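Local coordinates for 3-oxoacyl-(Acyl-carrier protein) synthase (Burkholderia xenovorans, PDB 4EFI) that probably catalyses the condensation of acyl groups with malonyl-acyl carrier protein, as 3-oxoacyl-acyl carrier protein synthases of the KAS III family do, at residues D262-L274 / S302-L314. Sequence-based numbering, arbitrary orientation. Where two conformers were deposited one is given.
Sequences DSYDAFLFHQANL and SCASIPLLITTEL
His-270, the first residue of the His-Gln-Ala-Asn signature that follows strand 266-269 in KAS III enzymes, meets Ser-305 in the first turn of helix 305-313. Its ND1 lies 2.8 Å from Ser-305 OG in a nearly straight hydrogen bond (170°) in which either atom could be the donor. The hydroxyl sits at the ring edge, in the imidazole plane, favouring this rotation of the ring. CG is anti to the backbone N (chi1 163°), which carries the ring toward Ser-305. Serine suits this place, being a short side chain that can give or accept the proton. Cys-128 and Asn-300 also touch His-270, consistent with the Cys-His-Asn triad of the family.

The helix belongs to the buried middle layer of the thiolase fold: one side faces strand 266-269, while Pro-307 and Leu-308 pack on strands 17-26 and 176-184 of the other sheet. Strand and helix axes approach to 8.1 Å, with N-to-C directions 140° apart. Leu-268 points toward the helix, and its branched end lets one side chain meet several partners. Its CD2 is 3.6 Å from Leu-309 CD2. Its CD1 rests 3.8 Å from Ile-310 CG1, and Leu-268 and Ile-310 cross at about a right angle. Leu-314 comes tip to tip with Leu-268, and Ala-266, whose CB points toward the helix, adds a light contact at 4.3 Å from Leu-314 CD1. Nearer the histidine, Ile-306 lays CG1 3.8 Å from His-270 N, covering the backbone where the strand ends.

Leu-309 also lies across the amide of Gln-271, with CD2 3.6 Å from NE2. That amide is held at both ends: NE2 donates within its own plane to Phe-269 O in a straight bond of 3.0 Å, and OE1 accepts from Asn-294 N.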
loop_
_atom_site.group_PDB
_atom_site.type_symbol
_atom_site.label_atom_id
_atom_site.label_comp_id
_atom_site.label_asym_id
_atom_site.label_seq_id
_atom_site.Cartn_x
_atom_site.Cartn_y
_atom_site.Cartn_z
ATOM N N ASP A 262 19.024 14.820 -2.917
ATOM C CA ASP A 262 19.533 14.852 -1.546
ATOM C C ASP A 262 18.741 15.779 -0.619
ATOM O O ASP A 262 19.021 15.854 0.580
ATOM C CB ASP A 262 21.031 15.196 -1.549
ATOM C CG ASP A 262 21.898 14.003 -1.947
ATOM O OD1 ASP A 262 21.516 12.854 -1.631
ATOM O OD2 ASP A 262 22.957 14.208 -2.568
ATOM N N SER A 263 17.734 16.455 -1.152
ATOM C CA SER A 263 16.845 17.267 -0.326
ATOM C C SER A 263 15.550 16.534 0.087
ATOM O O SER A 263 14.707 17.103 0.778
ATOM C CB SER A 263 16.492 18.567 -1.033
ATOM O OG SER A 263 15.569 18.355 -2.079
ATOM N N TYR A 264 15.374 15.289 -0.350
ATOM C CA TYR A 264 14.265 14.469 0.133
ATOM C C TYR A 264 14.588 13.919 1.514
ATOM O O TYR A 264 15.726 13.555 1.800
ATOM C CB TYR A 264 14.000 13.305 -0.811
ATOM C CG TYR A 264 13.194 13.704 -2.034
ATOM C CD1 TYR A 264 13.756 14.446 -3.056
ATOM C CD2 TYR A 264 11.862 13.331 -2.158
ATOM C CE1 TYR A 264 13.027 14.820 -4.152
ATOM C CE2 TYR A 264 11.121 13.705 -3.262
ATOM C CZ TYR A 264 11.707 14.433 -4.245
ATOM O OH TYR A 264 10.949 14.809 -5.329
ATOM N N ASP A 265 13.575 13.845 2.362
ATOM C CA ASP A 265 13.733 13.281 3.685
ATOM C C ASP A 265 13.600 11.770 3.666
ATOM O O ASP A 265 14.195 11.066 4.484
ATOM C CB ASP A 265 12.739 13.927 4.651
ATOM C CG ASP A 265 13.057 15.373 4.879
ATOM O OD1 ASP A 265 14.129 15.643 5.469
ATOM O OD2 ASP A 265 12.323 16.270 4.406
ATOM N N ALA A 266 12.806 11.250 2.746
ATOM C CA ALA A 266 12.642 9.807 2.610
ATOM C C ALA A 266 12.086 9.455 1.244
ATOM O O ALA A 266 11.300 10.208 0.661
ATOM C CB ALA A 266 11.737 9.246 3.697
ATOM N N PHE A 267 12.470 8.268 0.782
ATOM C CA PHE A 267 11.920 7.613 -0.395
ATOM C C PHE A 267 11.216 6.358 0.102
ATOM O O PHE A 267 11.865 5.422 0.571
ATOM C CB PHE A 267 13.044 7.239 -1.364
ATOM C CG PHE A 267 13.877 8.432 -1.809
ATOM C CD1 PHE A 267 13.428 9.299 -2.796
ATOM C CD2 PHE A 267 15.092 8.694 -1.212
ATOM C CE1 PHE A 267 14.206 10.395 -3.182
ATOM C CE2 PHE A 267 15.846 9.774 -1.591
ATOM C CZ PHE A 267 15.405 10.625 -2.565
ATOM N N LEU A 268 9.890 6.361 0.008
ATOM C CA LEU A 268 9.040 5.321 0.583
ATOM C C LEU A 268 8.606 4.370 -0.507
ATOM O O LEU A 268 7.796 4.750 -1.360
ATOM C CB LEU A 268 7.829 5.988 1.214
ATOM C CG LEU A 268 8.167 7.040 2.264
ATOM C CD1 LEU A 268 6.956 7.881 2.576
ATOM C CD2 LEU A 268 8.677 6.355 3.521
ATOM N N PHE A 269 9.146 3.158 -0.496
ATOM C CA PHE A 269 8.811 2.145 -1.479
ATOM C C PHE A 269 7.853 1.136 -0.907
ATOM O O PHE A 269 7.938 0.763 0.263
ATOM C CB PHE A 269 10.060 1.380 -1.913
ATOM C CG PHE A 269 10.977 2.160 -2.814
ATOM C CD1 PHE A 269 11.867 3.073 -2.283
ATOM C CD2 PHE A 269 10.934 2.000 -4.188
ATOM C CE1 PHE A 269 12.718 3.817 -3.110
ATOM C CE2 PHE A 269 11.779 2.731 -5.014
ATOM C CZ PHE A 269 12.673 3.640 -4.465
ATOM N N HIS A 270 6.987 0.614 -1.760
ATOM C CA HIS A 270 6.246 -0.574 -1.418
ATOM C C HIS A 270 7.227 -1.616 -0.943
ATOM O O HIS A 270 8.273 -1.837 -1.581
ATOM C CB HIS A 270 5.480 -1.081 -2.626
ATOM C CG HIS A 270 5.013 -2.501 -2.485
ATOM N ND1 HIS A 270 4.253 -2.908 -1.457
ATOM C CD2 HIS A 270 5.242 -3.620 -3.274
ATOM C CE1 HIS A 270 3.999 -4.218 -1.585
ATOM N NE2 HIS A 270 4.605 -4.652 -2.696
ATOM N N GLN A 271 6.918 -2.264 0.177
ATOM C CA GLN A 271 7.845 -3.168 0.844
ATOM C C GLN A 271 7.758 -4.568 0.243
ATOM O O GLN A 271 7.260 -5.505 0.862
ATOM C CB GLN A 271 7.565 -3.177 2.344
ATOM C CG GLN A 271 7.702 -1.782 2.976
ATOM C CD GLN A 271 9.146 -1.397 3.198
ATOM O OE1 GLN A 271 9.812 -1.933 4.086
ATOM N NE2 GLN A 271 9.638 -0.450 2.395
ATOM N N ALA A 272 8.222 -4.705 -0.991
ATOM C CA ALA A 272 8.019 -5.931 -1.745
ATOM C C ALA A 272 8.784 -7.102 -1.138
ATOM O O ALA A 272 8.228 -8.189 -0.941
ATOM C CB ALA A 272 8.433 -5.726 -3.204
ATOM N N ASN A 273 10.073 -6.880 -0.906
ATOM C CA ASN A 273 10.981 -7.768 -0.189
ATOM C C ASN A 273 12.318 -7.033 -0.103
ATOM O O ASN A 273 12.618 -6.161 -0.927
ATOM C CB ASN A 273 11.115 -9.148 -0.841
ATOM C CG ASN A 273 11.811 -9.109 -2.184
ATOM O OD1 ASN A 273 13.032 -9.021 -2.255
ATOM N ND2 ASN A 273 11.043 -9.245 -3.247
ATOM N N LEU A 274 13.130 -7.369 0.889
ATOM C CA LEU A 274 14.314 -6.569 1.163
ATOM C C LEU A 274 15.341 -6.642 0.034
ATOM O O LEU A 274 15.948 -5.646 -0.311
ATOM C CB LEU A 274 14.935 -6.986 2.508
ATOM C CG LEU A 274 16.117 -6.120 2.952
ATOM C CD1 LEU A 274 15.758 -4.653 3.079
ATOM C CD2 LEU A 274 16.643 -6.641 4.286
ATOM N N SER A 302 1.153 -5.400 1.177
ATOM C CA SER A 302 0.405 -5.087 -0.051
ATOM C C SER A 302 0.041 -3.610 -0.083
ATOM O O SER A 302 0.911 -2.753 0.029
ATOM C CB SER A 302 -0.864 -5.936 -0.089
ATOM O OG SER A 302 -1.569 -5.746 -1.320
ATOM N N CYS A 303 -1.150 -3.212 -0.494
ATOM C CA CYS A 303 -1.441 -1.786 -0.658
ATOM C C CYS A 303 -1.233 -0.938 0.603
ATOM O O CYS A 303 -1.063 0.269 0.497
ATOM C CB CYS A 303 -2.867 -1.549 -1.176
ATOM S SG CYS A 303 -4.153 -2.225 -0.130
ATOM N N ALA A 304 -1.261 -1.564 1.777
ATOM C CA ALA A 304 -1.025 -0.831 3.024
ATOM C C ALA A 304 0.435 -0.481 3.271
ATOM O O ALA A 304 0.734 0.254 4.222
ATOM C CB ALA A 304 -1.543 -1.613 4.197
ATOM N N SER A 305 1.347 -0.995 2.454
ATOM C CA SER A 305 2.745 -0.974 2.841
ATOM C C SER A 305 3.304 0.449 2.975
ATOM O O SER A 305 4.057 0.721 3.903
ATOM C CB SER A 305 3.573 -1.815 1.878
ATOM O OG SER A 305 3.634 -1.181 0.616
ATOM N N ILE A 306 2.976 1.353 2.060
ATOM C CA ILE A 306 3.502 2.712 2.159
ATOM C C ILE A 306 2.931 3.504 3.346
ATOM O O ILE A 306 3.676 4.077 4.126
ATOM C CB ILE A 306 3.373 3.469 0.811
ATOM C CG1 ILE A 306 4.296 2.829 -0.229
ATOM C CG2 ILE A 306 3.692 4.942 1.015
ATOM C CD1 ILE A 306 4.103 3.342 -1.648
ATOM N N PRO A 307 1.595 3.549 3.511
ATOM C CA PRO A 307 1.102 4.276 4.690
ATOM C C PRO A 307 1.565 3.647 6.017
ATOM O O PRO A 307 1.828 4.365 6.982
ATOM C CB PRO A 307 -0.429 4.250 4.528
ATOM C CG PRO A 307 -0.711 3.167 3.541
ATOM C CD PRO A 307 0.502 3.153 2.620
ATOM N N LEU A 308 1.722 2.327 6.058
ATOM C CA LEU A 308 2.232 1.669 7.268
ATOM C C LEU A 308 3.680 2.098 7.511
ATOM O O LEU A 308 4.082 2.399 8.648
ATOM C CB LEU A 308 2.108 0.143 7.156
ATOM C CG LEU A 308 2.572 -0.645 8.389
ATOM C CD1 LEU A 308 1.741 -0.342 9.614
ATOM C CD2 LEU A 308 2.547 -2.134 8.048
ATOM N N LEU A 309 4.447 2.226 6.443
ATOM C CA LEU A 309 5.820 2.693 6.528
ATOM C C LEU A 309 5.848 4.126 7.091
ATOM O O LEU A 309 6.685 4.457 7.945
ATOM C CB LEU A 309 6.464 2.619 5.143
ATOM C CG LEU A 309 7.970 2.686 5.027
ATOM C CD1 LEU A 309 8.610 1.503 5.688
ATOM C CD2 LEU A 309 8.292 2.727 3.549
ATOM N N ILE A 310 4.942 4.985 6.624
ATOM C CA ILE A 310 4.863 6.348 7.143
ATOM C C ILE A 310 4.615 6.315 8.641
ATOM O O ILE A 310 5.290 6.998 9.400
ATOM C CB ILE A 310 3.753 7.159 6.443
ATOM C CG1 ILE A 310 4.104 7.343 4.973
ATOM C CG2 ILE A 310 3.516 8.509 7.137
ATOM C CD1 ILE A 310 3.004 7.917 4.126
ATOM N N THR A 311 3.626 5.547 9.091
ATOM C CA THR A 311 3.270 5.611 10.509
ATOM C C THR A 311 4.313 4.980 11.417
ATOM O O THR A 311 4.571 5.499 12.506
ATOM C CB THR A 311 1.849 5.071 10.823
ATOM O OG1 THR A 311 1.774 3.657 10.584
ATOM C CG2 THR A 311 0.807 5.774 9.995
ATOM N N THR A 312 4.924 3.877 11.010
ATOM C CA THR A 312 5.884 3.211 11.872
ATOM C C THR A 312 7.272 3.844 11.818
ATOM O O THR A 312 8.017 3.752 12.804
ATOM C CB THR A 312 6.016 1.690 11.597
ATOM O OG1 THR A 312 6.656 1.464 10.342
ATOM C CG2 THR A 312 4.688 0.997 11.621
ATOM N N GLU A 313 7.639 4.487 10.704
ATOM C CA GLU A 313 9.011 4.989 10.553
ATOM C C GLU A 313 9.133 6.505 10.629
ATOM O O GLU A 313 10.207 7.000 10.999
ATOM C CB GLU A 313 9.641 4.498 9.240
ATOM C CG GLU A 313 9.629 2.988 9.038
ATOM C CD GLU A 313 10.123 2.215 10.232
ATOM O OE1 GLU A 313 11.323 2.347 10.562
ATOM O OE2 GLU A 313 9.345 1.443 10.840
ATOM N N LEU A 314 8.083 7.244 10.287
ATOM C CA LEU A 314 8.195 8.694 10.160
ATOM C C LEU A 314 7.372 9.484 11.160
ATOM O O LEU A 314 7.386 10.719 11.114
ATOM C CB LEU A 314 7.851 9.150 8.733
ATOM C CG LEU A 314 8.738 8.627 7.600
ATOM C CD1 LEU A 314 8.322 9.213 6.258
ATOM C CD2 LEU A 314 10.203 8.942 7.866
#